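Long-range contact in Tv2483 (Treponema vincentii, PDB 6DET), which binds L-arginine selectively as a family 3 solute-binding lipoprotein, probably delivering it to an ABC transporter: residues 139-144 / 164-169. Residues are numbered along the deposited sequence; the frame is centred on the assembly and turned at random.
Sequences QLQNRT and KDHVII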
loop_
_atom_site.group_PDB
_atom_site.type_symbol
_atom_site.label_atom_id
_atom_site.label_comp_id
_atom_site.label_asym_id
_atom_site.label_seq_id
_atom_site.Cartn_x
_atom_site.Cartn_y
_atom_site.Cartn_z
ATOM N N GLN A 139 21.790 5.640 -14.541
ATOM C CA GLN A 139 22.772 4.630 -14.174
ATOM C C GLN A 139 22.137 3.282 -13.866
ATOM O O GLN A 139 22.864 2.332 -13.560
ATOM C CB GLN A 139 23.578 5.101 -12.972
ATOM C CG GLN A 139 24.494 6.273 -13.288
ATOM C CD GLN A 139 25.072 6.899 -12.046
ATOM O OE1 GLN A 139 24.374 7.121 -11.053
ATOM N NE2 GLN A 139 26.352 7.206 -12.096
ATOM N N LEU A 140 20.817 3.178 -13.926
ATOM C CA LEU A 140 20.143 1.902 -13.758
ATOM C C LEU A 140 20.031 1.139 -15.072
ATOM O O LEU A 140 19.548 0.001 -15.075
ATOM C CB LEU A 140 18.751 2.116 -13.154
ATOM C CG LEU A 140 18.640 2.837 -11.806
ATOM C CD1 LEU A 140 17.186 3.121 -11.484
ATOM C CD2 LEU A 140 19.276 2.050 -10.671
ATOM N N GLN A 141 20.476 1.728 -16.184
ATOM C CA GLN A 141 20.376 1.058 -17.473
ATOM C C GLN A 141 21.215 -0.206 -17.481
ATOM O O GLN A 141 22.328 -0.238 -16.945
ATOM C CB GLN A 141 20.828 1.975 -18.605
ATOM C CG GLN A 141 19.880 3.100 -18.883
ATOM C CD GLN A 141 20.210 3.806 -20.166
ATOM O OE1 GLN A 141 20.521 3.174 -21.173
ATOM N NE2 GLN A 141 20.156 5.128 -20.139
ATOM N N ASN A 142 20.679 -1.254 -18.118
ATOM C CA ASN A 142 21.358 -2.545 -18.209
ATOM C C ASN A 142 21.657 -3.084 -16.815
ATOM O O ASN A 142 22.740 -3.607 -16.548
ATOM C CB ASN A 142 22.645 -2.453 -19.039
ATOM C CG ASN A 142 22.418 -1.856 -20.413
ATOM O OD1 ASN A 142 22.928 -0.781 -20.725
ATOM N ND2 ASN A 142 21.658 -2.553 -21.244
ATOM N N ARG A 143 20.701 -2.926 -15.914
ATOM C CA ARG A 143 20.788 -3.462 -14.568
ATOM C C ARG A 143 19.609 -4.394 -14.337
ATOM O O ARG A 143 18.671 -4.453 -15.130
ATOM C CB ARG A 143 20.764 -2.349 -13.517
ATOM C CG ARG A 143 21.811 -1.271 -13.688
ATOM C CD ARG A 143 23.194 -1.725 -13.295
ATOM N NE ARG A 143 24.107 -0.592 -13.313
ATOM C CZ ARG A 143 25.425 -0.679 -13.167
ATOM N NH1 ARG A 143 26.006 -1.859 -12.987
ATOM N NH2 ARG A 143 26.163 0.422 -13.202
ATOM N N THR A 144 19.660 -5.103 -13.221
ATOM C CA THR A 144 18.536 -5.889 -12.737
ATOM C C THR A 144 17.913 -5.189 -11.545
ATOM O O THR A 144 18.613 -4.832 -10.590
ATOM C CB THR A 144 19.009 -7.289 -12.353
ATOM O OG1 THR A 144 19.504 -7.924 -13.526
ATOM C CG2 THR A 144 17.881 -8.119 -11.751
ATOM N N LYS A 164 13.165 1.760 -20.173
ATOM C CA LYS A 164 12.409 0.857 -21.028
ATOM C C LYS A 164 13.355 0.105 -21.951
ATOM O O LYS A 164 14.259 0.696 -22.556
ATOM C CB LYS A 164 11.376 1.638 -21.844
ATOM C CG LYS A 164 10.403 0.764 -22.631
ATOM C CD LYS A 164 9.518 1.583 -23.564
ATOM C CE LYS A 164 8.610 2.547 -22.811
ATOM N NZ LYS A 164 9.247 3.870 -22.546
ATOM N N ASP A 165 13.157 -1.207 -22.050
ATOM C CA ASP A 165 13.949 -2.076 -22.917
ATOM C C ASP A 165 15.418 -2.145 -22.511
ATOM O O ASP A 165 16.242 -2.619 -23.295
ATOM C CB ASP A 165 13.860 -1.645 -24.390
ATOM C CG ASP A 165 12.456 -1.738 -24.950
ATOM O OD1 ASP A 165 11.665 -2.569 -24.455
ATOM O OD2 ASP A 165 12.150 -0.982 -25.896
ATOM N N HIS A 166 15.775 -1.680 -21.305
ATOM C CA HIS A 166 17.150 -1.769 -20.831
ATOM C C HIS A 166 17.231 -2.169 -19.363
ATOM O O HIS A 166 18.221 -1.850 -18.698
ATOM C CB HIS A 166 17.885 -0.441 -21.049
ATOM C CG HIS A 166 18.227 -0.181 -22.482
ATOM N ND1 HIS A 166 18.040 1.047 -23.080
ATOM C CD2 HIS A 166 18.747 -0.990 -23.435
ATOM C CE1 HIS A 166 18.425 0.980 -24.342
ATOM N NE2 HIS A 166 18.856 -0.245 -24.584
ATOM N N VAL A 167 16.231 -2.868 -18.845
ATOM C CA VAL A 167 16.236 -3.334 -17.466
ATOM C C VAL A 167 15.740 -4.773 -17.441
ATOM O O VAL A 167 14.903 -5.169 -18.259
ATOM C CB VAL A 167 15.373 -2.428 -16.567
ATOM C CG1 VAL A 167 15.233 -3.012 -15.179
ATOM C CG2 VAL A 167 15.987 -1.047 -16.486
ATOM N N ILE A 168 16.286 -5.557 -16.516
ATOM C CA ILE A 168 15.747 -6.862 -16.145
ATOM C C ILE A 168 14.987 -6.679 -14.842
ATOM O O ILE A 168 15.543 -6.167 -13.865
ATOM C CB ILE A 168 16.869 -7.901 -15.980
ATOM C CG1 ILE A 168 17.730 -7.962 -17.238
ATOM C CG2 ILE A 168 16.300 -9.289 -15.666
ATOM C CD1 ILE A 168 19.007 -8.786 -17.059
ATOM N N ILE A 169 13.722 -7.089 -14.814
ATOM C CA ILE A 169 12.879 -6.919 -13.636
ATOM C C ILE A 169 12.677 -8.275 -12.968
ATOM O O ILE A 169 12.254 -9.243 -13.615
ATOM C CB ILE A 169 11.545 -6.266 -14.005
ATOM C CG1 ILE A 169 11.826 -4.852 -14.523
ATOM C CG2 ILE A 169 10.629 -6.222 -12.797
ATOM C CD1 ILE A 169 10.647 -4.189 -15.182
#
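Arg143 O receives two groups of the neighbouring strand. The amide N of Ile168 gives it an almost straight hydrogen bond of 3.0 Å (175° at the hydrogen), and the CA of Val167 adds a weaker CA-H...O contact. Val167 CG1 also lies against Arg143 O, at 3.7 Å. The second backbone bond is short and more bent: Asn142 N reaches His166 O at 2.6 Å, with 144° at the hydrogen. Asn142 closes this bond from within the type II turn that runs from Leu140 to Arg143. Further along, Thr144 CA makes a CA-H...O contact of 3.2 Å with Ile168 O. Thr144 and Ile168 pair in parallel, and their side chains share one face of the sheet. Thr144 OG1 is beside its own backbone N (chi1 -63°) and rests on Ile168 CB at 3.6 Å and on Ile168 CD1 at 3.7 Å. At the turn, the Gln141 amide runs alongside the His166 ring, their planes nearly parallel. Gln141 OE1 stays 3.8 Å from His166 ND1, too far for a hydrogen bond. Asn142 ND2 approaches CD2 of the same ring obliquely. Within 139-144, Arg143 NE donates to Gln139 O at 3.2 Å, in the guanidinium plane, and so links Arg143 back to the 3-10 segment that ends at Leu140. The contact joins the two strands, 143-148 and 167-172, of the beta-alpha-beta unit that runs through helix 153-158. On the other flank, Thr144 bonds to Asp188. The contact lies at the surface, and its hold comes mainly from backbone bonds; the polar side chains of Gln141, Asn142 and His166 approach one another without forming a hydrogen bond.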